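Local structure of amidase, hydantoinase/carbamoylase family (Burkholderia ambifaria, 5TP4) at residues Asp52-Trp57 with Tyr106-Gly111; Thr125-Glu130 with Ala190-Phe195; Val132-Glu137 with Ala150-Ala155; Ala163-Asp166 with Ile170-Gly173. The protein probably hydrolyses N-carbamoyl-L-amino acids as a zinc-dependent amidase of the peptidase M20 family. All coordinates share one frame; numbering follows the deposited sequence.

Overall arrangement
All four contacts lie in the zinc-binding domain of the M20-type subunit. Interaction 1 comes first along the chain and joins helices 45-60 and 105-121 beside the central sheet. Interactions 2 and 3 both draw on strand 129-133 of that sheet and touch each other, with centres about 17 Å apart. Interaction 1 touches interaction 3 through Val108 and Val132. Interactions 3 and 4 follow in series inside the long excursion closed by interaction 2, and the centre of interaction 4 is about 31 Å from that of interaction 2. Interactions 1 and 3 lie near the zinc site, the side chains of Val108 and Trp134 each being about 9 Å from a zinc ion.

Interaction 1: residues Asp52-Trp57 with Tyr106-Gly111; sequences DLFAQW and YGVLAG
Phe54 and Val108 meet through a CH-pi contact. The methyl CG1 of Val108 sits over one face of the phenyl ring, 3.6 Å from its centroid and 21° off the ring normal. It is displaced toward the CE1 side, where the Phe54 CE1 to Val108 CG1 distance falls to 3.4 Å. With CG anti to the backbone N (chi1 173°), the Phe54 ring extends from its helix to present this face to the methyl.

The two helices run nearly parallel, their short segments inclined by 17° with axes 11.4 Å apart, and side chains from both helices meet in the space between. Both belong to the alpha/beta zinc-binding domain of the M20 fold and pack against the central sheet: Phe54 also touches Ile131 and Val108 touches Ser133 on strand 129-133, and both rest on Leu93, next to the zinc ligand His92.

The remaining contacts are purely apolar and centre on one methyl. Leu109 CD2 lies 4.0 Å from Phe54 CD1, approaching that ring obliquely, and 3.8 Å from Trp57 CZ3, where it meets the indole at its edge, close to the ring plane. Leu53 CG covers one indole face from within the same helix, and Arg116 makes a cation-pi contact with Trp57.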
loop_
_atom_site.group_PDB
_atom_site.type_symbol
_atom_site.label_atom_id
_atom_site.label_comp_id
_atom_site.label_asym_id
_atom_site.label_seq_id
_atom_site.Cartn_x
_atom_site.Cartn_y
_atom_site.Cartn_z
ATOM N N ASP B 52 -0.375 35.783 23.076
ATOM C CA ASP B 52 -0.389 37.168 23.533
ATOM C C ASP B 52 -1.789 37.762 23.497
ATOM O O ASP B 52 -2.162 38.519 24.404
ATOM C CB ASP B 52 0.549 38.013 22.672
ATOM C CG ASP B 52 2.012 37.870 23.075
ATOM O OD1 ASP B 52 2.304 37.097 24.009
ATOM O OD2 ASP B 52 2.875 38.547 22.464
ATOM N N LEU B 53 -2.549 37.490 22.426
ATOM C CA LEU B 53 -3.951 37.916 22.368
ATOM C C LEU B 53 -4.744 37.353 23.542
ATOM O O LEU B 53 -5.435 38.100 24.245
ATOM C CB LEU B 53 -4.578 37.483 21.045
ATOM C CG LEU B 53 -6.043 37.895 20.867
ATOM C CD1 LEU B 53 -6.141 39.415 20.988
ATOM C CD2 LEU B 53 -6.578 37.418 19.482
ATOM N N PHE B 54 -4.667 36.027 23.757
ATOM C CA PHE B 54 -5.318 35.395 24.905
ATOM C C PHE B 54 -4.888 36.037 26.224
ATOM O O PHE B 54 -5.727 36.319 27.091
ATOM C CB PHE B 54 -4.998 33.903 24.911
ATOM C CG PHE B 54 -5.475 33.182 26.137
ATOM C CD1 PHE B 54 -6.821 33.053 26.405
ATOM C CD2 PHE B 54 -4.550 32.635 27.017
ATOM C CE1 PHE B 54 -7.251 32.386 27.561
ATOM C CE2 PHE B 54 -4.971 31.958 28.161
ATOM C CZ PHE B 54 -6.330 31.838 28.421
ATOM N N ALA B 55 -3.578 36.251 26.408
ATOM C CA ALA B 55 -3.114 36.794 27.686
ATOM C C ALA B 55 -3.687 38.175 27.903
ATOM O O ALA B 55 -4.095 38.530 29.012
ATOM C CB ALA B 55 -1.574 36.867 27.744
ATOM N N GLN B 56 -3.741 38.964 26.837
ATOM C CA GLN B 56 -4.281 40.310 26.945
ATOM C C GLN B 56 -5.736 40.272 27.390
ATOM O O GLN B 56 -6.147 41.008 28.297
ATOM C CB GLN B 56 -4.148 41.022 25.601
ATOM C CG GLN B 56 -4.865 42.353 25.590
ATOM C CD GLN B 56 -4.149 43.383 26.436
ATOM O OE1 GLN B 56 -2.931 43.569 26.314
ATOM N NE2 GLN B 56 -4.897 44.057 27.308
ATOM N N TRP B 57 -6.537 39.415 26.753
ATOM C CA TRP B 57 -7.929 39.253 27.155
ATOM C C TRP B 57 -8.037 38.858 28.622
ATOM O O TRP B 57 -8.892 39.376 29.351
ATOM C CB TRP B 57 -8.593 38.187 26.289
ATOM C CG TRP B 57 -8.834 38.651 24.894
ATOM C CD1 TRP B 57 -8.834 39.915 24.453
ATOM C CD2 TRP B 57 -9.161 37.815 23.775
ATOM N NE1 TRP B 57 -9.132 39.948 23.090
ATOM C CE2 TRP B 57 -9.332 38.659 22.660
ATOM C CE3 TRP B 57 -9.302 36.432 23.607
ATOM C CZ2 TRP B 57 -9.653 38.164 21.394
ATOM C CZ3 TRP B 57 -9.628 35.941 22.353
ATOM C CH2 TRP B 57 -9.792 36.814 21.261
ATOM N N TYR B 106 -11.211 26.159 21.446
ATOM C CA TYR B 106 -12.525 26.237 22.086
ATOM C C TYR B 106 -12.410 26.114 23.606
ATOM O O TYR B 106 -12.999 26.910 24.339
ATOM C CB TYR B 106 -13.457 25.151 21.536
ATOM C CG TYR B 106 -14.704 24.975 22.385
ATOM C CD1 TYR B 106 -15.512 26.060 22.706
ATOM C CD2 TYR B 106 -15.061 23.722 22.867
ATOM C CE1 TYR B 106 -16.651 25.893 23.510
ATOM C CE2 TYR B 106 -16.184 23.552 23.628
ATOM C CZ TYR B 106 -16.970 24.637 23.959
ATOM O OH TYR B 106 -18.092 24.427 24.730
ATOM N N GLY B 107 -11.628 25.153 24.101
ATOM C CA GLY B 107 -11.569 24.956 25.545
ATOM C C GLY B 107 -10.841 26.063 26.294
ATOM O O GLY B 107 -11.189 26.383 27.440
ATOM N N VAL B 108 -9.826 26.662 25.667
ATOM C CA VAL B 108 -9.138 27.802 26.262
ATOM C C VAL B 108 -10.076 29.003 26.340
ATOM O O VAL B 108 -10.203 29.647 27.388
ATOM C CB VAL B 108 -7.871 28.127 25.451
ATOM C CG1 VAL B 108 -7.186 29.420 25.954
ATOM C CG2 VAL B 108 -6.907 26.923 25.472
ATOM N N LEU B 109 -10.760 29.311 25.245
ATOM C CA LEU B 109 -11.625 30.479 25.258
ATOM C C LEU B 109 -12.921 30.239 25.990
ATOM O O LEU B 109 -13.527 31.199 26.475
ATOM C CB LEU B 109 -11.898 30.954 23.828
ATOM C CG LEU B 109 -10.618 31.371 23.068
ATOM C CD1 LEU B 109 -11.018 31.900 21.664
ATOM C CD2 LEU B 109 -9.777 32.421 23.826
ATOM N N ALA B 110 -13.320 28.980 26.150
ATOM C CA ALA B 110 -14.403 28.673 27.077
ATOM C C ALA B 110 -14.004 29.045 28.497
ATOM O O ALA B 110 -14.793 29.643 29.227
ATOM C CB ALA B 110 -14.775 27.193 26.996
ATOM N N GLY B 111 -12.767 28.749 28.887
ATOM C CA GLY B 111 -12.314 29.181 30.197
ATOM C C GLY B 111 -12.361 30.689 30.351
ATOM O O GLY B 111 -12.795 31.203 31.386
#

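Interaction 2: residues Thr125-Glu130 with Ala190-Phe195; sequences TDKPLE and AVDAYF. With EDO (1,2-ethanediol), chain S.
Lys127 meets Asp192 across a gap that the two backbones leave wide, their nearest CA atoms being 8.3 Å apart. Thr125, two residues earlier, turns its hydroxyl forward along the chain, and OG1 donates to Lys127 O at 2.6 Å. This bond ties down the bend from which the lysine projects.

The Lys127 side chain then crosses that of Asp192 at about a right angle. Its aliphatic part does most of the touching: CE is 3.4 Å from Asp192 OD1, and CD lies 3.6 Å from Asp192 CG. A bend at the last torsion (chi4 78°) carries the ammonium to one side, and the salt bridge from Lys127 NZ to Asp192 OD1 is long at 3.9 Å. A water closes the remaining distance, accepting from Lys127 NZ and donating to Asp192 OD2, each at 2.9 Å. Asp192 OD2 also forms a salt bridge with Arg415 of helix 398-416, so the carboxylate probably shares its charge between two cations.

Farther along, Glu130 OE1 accepts a 2.6 Å hydrogen bond from O2 of a 1,2-ethanediol, probably from the crystallisation liquor, whose O1 donates to Ala190 O.

The arrangement is a long, water-bridged salt bridge at the surface, between the loops that lead into strands 129-133 and 193-199, which flank strand 87-91 in the parallel part of the M20 domain's central sheet.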
loop_
_atom_site.group_PDB
_atom_site.type_symbol
_atom_site.label_atom_id
_atom_site.label_comp_id
_atom_site.label_asym_id
_atom_site.label_seq_id
_atom_site.Cartn_x
_atom_site.Cartn_y
_atom_site.Cartn_z
ATOM N N THR B 125 -15.243 32.878 43.739
ATOM C CA THR B 125 -15.246 31.461 44.048
ATOM C C THR B 125 -14.498 31.236 45.351
ATOM O O THR B 125 -13.829 32.127 45.888
ATOM C CB THR B 125 -14.631 30.639 42.906
ATOM O OG1 THR B 125 -13.284 31.064 42.669
ATOM C CG2 THR B 125 -15.416 30.830 41.578
ATOM N N ASP B 126 -14.663 30.037 45.903
ATOM C CA ASP B 126 -13.893 29.655 47.082
ATOM C C ASP B 126 -12.484 29.240 46.667
ATOM O O ASP B 126 -11.497 29.905 47.006
ATOM C CB ASP B 126 -14.621 28.532 47.826
ATOM C CG ASP B 126 -13.926 28.143 49.099
ATOM O OD1 ASP B 126 -13.534 29.060 49.857
ATOM O OD2 ASP B 126 -13.779 26.928 49.348
ATOM N N LYS B 127 -12.378 28.143 45.930
ATOM C CA LYS B 127 -11.097 27.774 45.364
ATOM C C LYS B 127 -10.784 28.701 44.198
ATOM O O LYS B 127 -11.690 29.131 43.476
ATOM C CB LYS B 127 -11.112 26.339 44.864
ATOM C CG LYS B 127 -11.515 25.354 45.914
ATOM C CD LYS B 127 -11.148 23.971 45.466
ATOM C CE LYS B 127 -10.834 23.100 46.675
ATOM N NZ LYS B 127 -12.080 22.655 47.327
ATOM N N PRO B 128 -9.517 29.019 43.985
ATOM C CA PRO B 128 -9.152 29.820 42.808
ATOM C C PRO B 128 -9.401 29.061 41.511
ATOM O O PRO B 128 -9.463 27.831 41.475
ATOM C CB PRO B 128 -7.660 30.086 43.014
ATOM C CG PRO B 128 -7.196 28.912 43.880
ATOM C CD PRO B 128 -8.345 28.656 44.813
ATOM N N LEU B 129 -9.559 29.826 40.425
ATOM C CA LEU B 129 -9.648 29.293 39.073
ATOM C C LEU B 129 -8.383 29.644 38.309
ATOM O O LEU B 129 -7.809 30.722 38.500
ATOM C CB LEU B 129 -10.856 29.865 38.300
ATOM C CG LEU B 129 -12.252 29.686 38.892
ATOM C CD1 LEU B 129 -13.344 30.050 37.835
ATOM C CD2 LEU B 129 -12.416 28.269 39.323
ATOM N N GLU B 130 -7.959 28.737 37.429
ATOM C CA GLU B 130 -6.890 29.060 36.494
ATOM C C GLU B 130 -7.295 28.540 35.131
ATOM O O GLU B 130 -7.963 27.504 35.031
ATOM C CB GLU B 130 -5.548 28.466 36.930
ATOM C CG GLU B 130 -4.958 29.221 38.145
ATOM C CD GLU B 130 -3.597 28.698 38.579
ATOM O OE1 GLU B 130 -2.945 28.013 37.768
ATOM O OE2 GLU B 130 -3.172 28.987 39.716
ATOM N N ALA B 190 0.026 22.096 42.790
ATOM C CA ALA B 190 -1.201 21.466 43.258
ATOM C C ALA B 190 -2.381 21.909 42.418
ATOM O O ALA B 190 -2.487 23.081 42.037
ATOM C CB ALA B 190 -1.460 21.818 44.721
ATOM N N VAL B 191 -3.251 20.955 42.078
ATOM C CA VAL B 191 -4.455 21.226 41.295
ATOM C C VAL B 191 -5.612 20.481 41.949
ATOM O O VAL B 191 -5.507 19.276 42.194
ATOM C CB VAL B 191 -4.304 20.779 39.824
ATOM C CG1 VAL B 191 -5.602 20.965 39.087
ATOM C CG2 VAL B 191 -3.188 21.560 39.126
ATOM N N ASP B 192 -6.714 21.184 42.225
ATOM C CA ASP B 192 -7.872 20.514 42.822
ATOM C C ASP B 192 -8.594 19.631 41.813
ATOM O O ASP B 192 -9.052 18.532 42.156
ATOM C CB ASP B 192 -8.860 21.528 43.379
ATOM C CG ASP B 192 -10.074 20.859 43.998
ATOM O OD1 ASP B 192 -9.947 20.265 45.094
ATOM O OD2 ASP B 192 -11.147 20.916 43.377
ATOM N N ALA B 193 -8.767 20.129 40.594
ATOM C CA ALA B 193 -9.458 19.402 39.538
ATOM C C ALA B 193 -9.100 20.068 38.227
ATOM O O ALA B 193 -8.727 21.245 38.197
ATOM C CB ALA B 193 -10.980 19.397 39.725
ATOM N N TYR B 194 -9.196 19.293 37.143
ATOM C CA TYR B 194 -8.885 19.792 35.810
ATOM C C TYR B 194 -10.080 19.502 34.926
ATOM O O TYR B 194 -10.530 18.354 34.843
ATOM C CB TYR B 194 -7.633 19.126 35.232
ATOM C CG TYR B 194 -7.350 19.518 33.807
ATOM C CD1 TYR B 194 -6.666 20.697 33.530
ATOM C CD2 TYR B 194 -7.740 18.712 32.736
ATOM C CE1 TYR B 194 -6.395 21.065 32.233
ATOM C CE2 TYR B 194 -7.492 19.102 31.422
ATOM C CZ TYR B 194 -6.811 20.277 31.198
ATOM O OH TYR B 194 -6.519 20.678 29.904
ATOM N N PHE B 195 -10.582 20.536 34.257
ATOM C CA PHE B 195 -11.679 20.380 33.306
ATOM C C PHE B 195 -11.247 20.858 31.923
ATOM O O PHE B 195 -10.562 21.875 31.788
ATOM C CB PHE B 195 -12.898 21.184 33.757
ATOM C CG PHE B 195 -13.573 20.667 35.001
ATOM C CD1 PHE B 195 -13.182 21.114 36.252
ATOM C CD2 PHE B 195 -14.627 19.765 34.903
ATOM C CE1 PHE B 195 -13.810 20.660 37.395
ATOM C CE2 PHE B 195 -15.267 19.296 36.023
ATOM C CZ PHE B 195 -14.868 19.736 37.283
HETATM C C1 EDO S . -0.545 24.478 39.356
HETATM O O1 EDO S . -0.588 25.068 40.660
HETATM C C2 EDO S . -1.417 25.297 38.423
HETATM O O2 EDO S . -0.836 26.603 38.299
HETATM O O HOH W 1 -13.379 21.126 45.218
#

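Interaction 3: residues Val132-Glu137 with Ala150-Ala155; sequences VSWTNE and AVFTGA
The indole of Trp134 directs CZ3 and CH2 at one face of Phe152, and this aromatic pair makes up the whole contact. The rings are T-shaped: the edge of the six-membered ring of Trp134 is directed at the face of Phe152, with centroids 4.9 Å apart and planes at 65°.

Packing is tightest at the root of the phenyl group. Trp134 CZ3 lies 3.4 Å from Phe152 CG and 3.5 Å from Phe152 CB, while Trp134 CH2 stands over the same face, displaced toward the rim and 3.6 Å from Phe152 CG. Val132 CG2, from two residues earlier in the chain, also covers the centre of one indole face. Leu88 and Leu371 add to its buried surroundings.

Away from this corner the contact loosens. The far end of the Phe152 ring sits at a partly exposed position beside a bound 1,2-ethanediol. Beyond it helix 147-153 ends in a Schellman motif at Gly154, whose positive phi turns the backbone out to the exposed Ala155. Gly154 N returns a 3.1 Å hydrogen bond to Val151 O, and a weak one runs from Ala155 N to Ala150 O.

The polar edge of the indole is turned elsewhere. Three residues on lies Glu137, which binds zinc in a structure of this protein, though no zinc is bound to it in this chain. Trp134 NE1 is satisfied by a hydrogen bond with Tyr194 OH while the carbon edge is given to Phe152, so the rotation of the indole is limited from both ends.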
loop_
_atom_site.group_PDB
_atom_site.type_symbol
_atom_site.label_atom_id
_atom_site.label_comp_id
_atom_site.label_asym_id
_atom_site.label_seq_id
_atom_site.Cartn_x
_atom_site.Cartn_y
_atom_site.Cartn_z
ATOM N N VAL B 132 -5.548 27.441 31.455
ATOM C CA VAL B 132 -4.235 27.083 30.933
ATOM C C VAL B 132 -4.315 26.729 29.448
ATOM O O VAL B 132 -5.276 26.095 28.980
ATOM C CB VAL B 132 -3.591 25.936 31.762
ATOM C CG1 VAL B 132 -4.489 24.694 31.805
ATOM C CG2 VAL B 132 -2.201 25.595 31.257
ATOM N N SER B 133 -3.330 27.209 28.694
ATOM C CA SER B 133 -3.066 26.715 27.356
ATOM C C SER B 133 -1.719 25.992 27.424
ATOM O O SER B 133 -0.690 26.623 27.681
ATOM C CB SER B 133 -3.054 27.874 26.349
ATOM O OG SER B 133 -2.588 27.439 25.081
ATOM N N TRP B 134 -1.726 24.678 27.187
ATOM C CA TRP B 134 -0.512 23.876 27.343
ATOM C C TRP B 134 0.362 23.979 26.102
ATOM O O TRP B 134 -0.139 23.972 24.970
ATOM C CB TRP B 134 -0.861 22.407 27.574
ATOM C CG TRP B 134 -1.797 22.141 28.727
ATOM C CD1 TRP B 134 -3.160 21.884 28.673
ATOM C CD2 TRP B 134 -1.430 22.090 30.106
ATOM N NE1 TRP B 134 -3.637 21.674 29.958
ATOM C CE2 TRP B 134 -2.602 21.813 30.846
ATOM C CE3 TRP B 134 -0.222 22.288 30.790
ATOM C CZ2 TRP B 134 -2.596 21.690 32.244
ATOM C CZ3 TRP B 134 -0.210 22.173 32.173
ATOM C CH2 TRP B 134 -1.394 21.882 32.888
ATOM N N THR B 135 1.679 24.038 26.318
ATOM C CA THR B 135 2.620 24.101 25.202
ATOM C C THR B 135 2.585 22.840 24.349
ATOM O O THR B 135 2.571 21.720 24.869
ATOM C CB THR B 135 4.042 24.298 25.741
ATOM O OG1 THR B 135 4.117 25.556 26.412
ATOM C CG2 THR B 135 5.074 24.235 24.616
ATOM N N ASN B 136 2.624 23.033 23.018
ATOM C CA ASN B 136 2.859 21.944 22.055
ATOM C C ASN B 136 1.976 20.726 22.328
ATOM O O ASN B 136 2.449 19.583 22.382
ATOM C CB ASN B 136 4.332 21.530 22.053
ATOM C CG ASN B 136 4.723 20.713 20.819
ATOM O OD1 ASN B 136 4.917 21.269 19.742
ATOM N ND2 ASN B 136 4.890 19.402 20.987
ATOM N N GLU B 137 0.670 20.961 22.466
ATOM C CA GLU B 137 -0.235 19.822 22.584
ATOM C C GLU B 137 -0.232 18.974 21.314
ATOM O O GLU B 137 -0.376 17.749 21.383
ATOM C CB GLU B 137 -1.660 20.312 22.901
ATOM C CG GLU B 137 -2.711 19.177 23.054
ATOM C CD GLU B 137 -3.241 18.644 21.730
ATOM O OE1 GLU B 137 -2.998 19.268 20.681
ATOM O OE2 GLU B 137 -3.907 17.588 21.734
ATOM N N ALA B 150 2.460 16.836 29.625
ATOM C CA ALA B 150 3.339 15.756 30.094
ATOM C C ALA B 150 4.444 16.281 31.011
ATOM O O ALA B 150 4.804 15.622 31.997
ATOM C CB ALA B 150 3.956 15.011 28.902
ATOM N N VAL B 151 5.016 17.453 30.700
ATOM C CA VAL B 151 6.032 18.020 31.594
ATOM C C VAL B 151 5.392 18.457 32.906
ATOM O O VAL B 151 5.922 18.190 33.988
ATOM C CB VAL B 151 6.789 19.181 30.912
ATOM C CG1 VAL B 151 7.756 19.874 31.905
ATOM C CG2 VAL B 151 7.592 18.646 29.728
ATOM N N PHE B 152 4.224 19.104 32.834
ATOM C CA PHE B 152 3.509 19.511 34.046
ATOM C C PHE B 152 3.238 18.336 34.983
ATOM O O PHE B 152 3.402 18.455 36.216
ATOM C CB PHE B 152 2.195 20.194 33.660
ATOM C CG PHE B 152 1.413 20.705 34.835
ATOM C CD1 PHE B 152 1.601 21.990 35.299
ATOM C CD2 PHE B 152 0.443 19.896 35.447
ATOM C CE1 PHE B 152 0.854 22.470 36.383
ATOM C CE2 PHE B 152 -0.305 20.377 36.528
ATOM C CZ PHE B 152 -0.095 21.647 36.987
ATOM N N THR B 153 2.817 17.190 34.437
ATOM C CA THR B 153 2.486 16.046 35.283
ATOM C C THR B 153 3.693 15.195 35.661
ATOM O O THR B 153 3.536 14.239 36.424
ATOM C CB THR B 153 1.436 15.143 34.608
ATOM O OG1 THR B 153 1.968 14.574 33.401
ATOM C CG2 THR B 153 0.174 15.941 34.299
ATOM N N GLY B 154 4.881 15.499 35.155
ATOM C CA GLY B 154 6.056 14.707 35.459
ATOM C C GLY B 154 6.253 13.489 34.571
ATOM O O GLY B 154 7.182 12.708 34.813
ATOM N N ALA B 155 5.411 13.309 33.548
ATOM C CA ALA B 155 5.535 12.164 32.654
ATOM C C ALA B 155 6.709 12.337 31.697
ATOM O O ALA B 155 7.284 11.343 31.232
ATOM C CB ALA B 155 4.213 11.962 31.897
#

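Interaction 4: residues Ala163-Asp166 with Ile170-Gly173; sequences ARQD and ITLG
Asp166 and Ile170 close a short loop between helices 158-163 and 172-179, held by a single antiparallel bridge in which Gln165 and Thr171 form a non-hydrogen-bonded pair. Its backbone bonds run from Leu172 N to Arg164 O at 2.8 Å and from Asp166 N to Ile170 O at 2.9 Å. Between them the Thr171 CA and Gln165 CA hydrogens make contacts to the same two carbonyl oxygens.

The Asp166 side chain completes the closure. CB passes 4.1 Å from Ile170 O, and the first torsion (chi1 65°) places CG between the backbone N and the carbonyl carbon, folding the carboxylate over the turn, where CG lies 3.7 Å from Ile170 O. At the tip, OD1 accepts from Ile170 N at 3.0 Å, the donor standing above the carboxylate plane, and also takes the N-H of Glu168 inside the turn. OD2 rests against Ile170 CB at 3.6 Å, with Ile170 CD1 as its second neighbour, and forms a salt bridge with Arg141, so both oxygens are engaged.

Thr171, in the bridge itself, is the N-cap of helix 172-179, its OG1 bonded to Ala174 N, while its methyl CG2 lies 4.0 Å from Gln165 CG.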
loop_
_atom_site.group_PDB
_atom_site.type_symbol
_atom_site.label_atom_id
_atom_site.label_comp_id
_atom_site.label_asym_id
_atom_site.label_seq_id
_atom_site.Cartn_x
_atom_site.Cartn_y
_atom_site.Cartn_z
ATOM N N ALA B 163 15.141 19.903 25.130
ATOM C CA ALA B 163 16.119 19.480 24.135
ATOM C C ALA B 163 15.481 18.914 22.869
ATOM O O ALA B 163 16.199 18.636 21.900
ATOM C CB ALA B 163 17.080 18.442 24.741
ATOM N N ARG B 164 14.163 18.713 22.856
ATOM C CA ARG B 164 13.491 18.237 21.652
ATOM C C ARG B 164 13.728 19.214 20.512
ATOM O O ARG B 164 13.686 20.435 20.694
ATOM C CB ARG B 164 11.986 18.081 21.909
ATOM C CG ARG B 164 11.642 16.970 22.900
ATOM C CD ARG B 164 11.935 15.575 22.332
ATOM N NE ARG B 164 11.807 14.566 23.390
ATOM C CZ ARG B 164 10.901 13.595 23.403
ATOM N NH1 ARG B 164 10.052 13.458 22.393
ATOM N NH2 ARG B 164 10.860 12.742 24.416
ATOM N N GLN B 165 14.016 18.672 19.338
ATOM C CA GLN B 165 14.329 19.483 18.178
ATOM C C GLN B 165 13.225 19.337 17.147
ATOM O O GLN B 165 12.638 18.264 16.996
ATOM C CB GLN B 165 15.669 19.074 17.562
ATOM C CG GLN B 165 16.849 19.318 18.471
ATOM C CD GLN B 165 18.178 18.963 17.817
ATOM O OE1 GLN B 165 18.237 18.658 16.629
ATOM N NE2 GLN B 165 19.245 19.007 18.592
ATOM N N ASP B 166 12.952 20.421 16.431
ATOM C CA ASP B 166 12.012 20.335 15.326
ATOM C C ASP B 166 12.753 19.867 14.071
ATOM O O ASP B 166 13.947 19.562 14.107
ATOM C CB ASP B 166 11.282 21.668 15.128
ATOM C CG ASP B 166 12.203 22.815 14.686
ATOM O OD1 ASP B 166 13.338 22.578 14.232
ATOM O OD2 ASP B 166 11.764 23.981 14.791
ATOM N N ILE B 170 16.030 23.127 15.524
ATOM C CA ILE B 170 15.832 24.100 16.590
ATOM C C ILE B 170 15.302 23.394 17.828
ATOM O O ILE B 170 14.348 22.616 17.746
ATOM C CB ILE B 170 14.854 25.187 16.137
ATOM C CG1 ILE B 170 15.419 25.914 14.917
ATOM C CG2 ILE B 170 14.547 26.147 17.273
ATOM C CD1 ILE B 170 14.423 26.825 14.286
ATOM N N THR B 171 15.900 23.684 18.979
ATOM C CA THR B 171 15.415 23.074 20.201
ATOM C C THR B 171 14.176 23.799 20.717
ATOM O O THR B 171 13.955 24.985 20.449
ATOM C CB THR B 171 16.489 23.082 21.283
ATOM O OG1 THR B 171 16.763 24.436 21.683
ATOM C CG2 THR B 171 17.759 22.436 20.766
ATOM N N LEU B 172 13.372 23.072 21.492
ATOM C CA LEU B 172 12.212 23.712 22.102
ATOM C C LEU B 172 12.638 24.840 23.037
ATOM O O LEU B 172 11.985 25.885 23.099
ATOM C CB LEU B 172 11.358 22.673 22.831
ATOM C CG LEU B 172 10.049 23.223 23.388
ATOM C CD1 LEU B 172 8.872 22.295 23.044
ATOM C CD2 LEU B 172 10.180 23.372 24.885
ATOM N N GLY B 173 13.720 24.645 23.793
ATOM C CA GLY B 173 14.212 25.734 24.630
ATOM C C GLY B 173 14.575 26.967 23.820
ATOM O O GLY B 173 14.212 28.094 24.174
#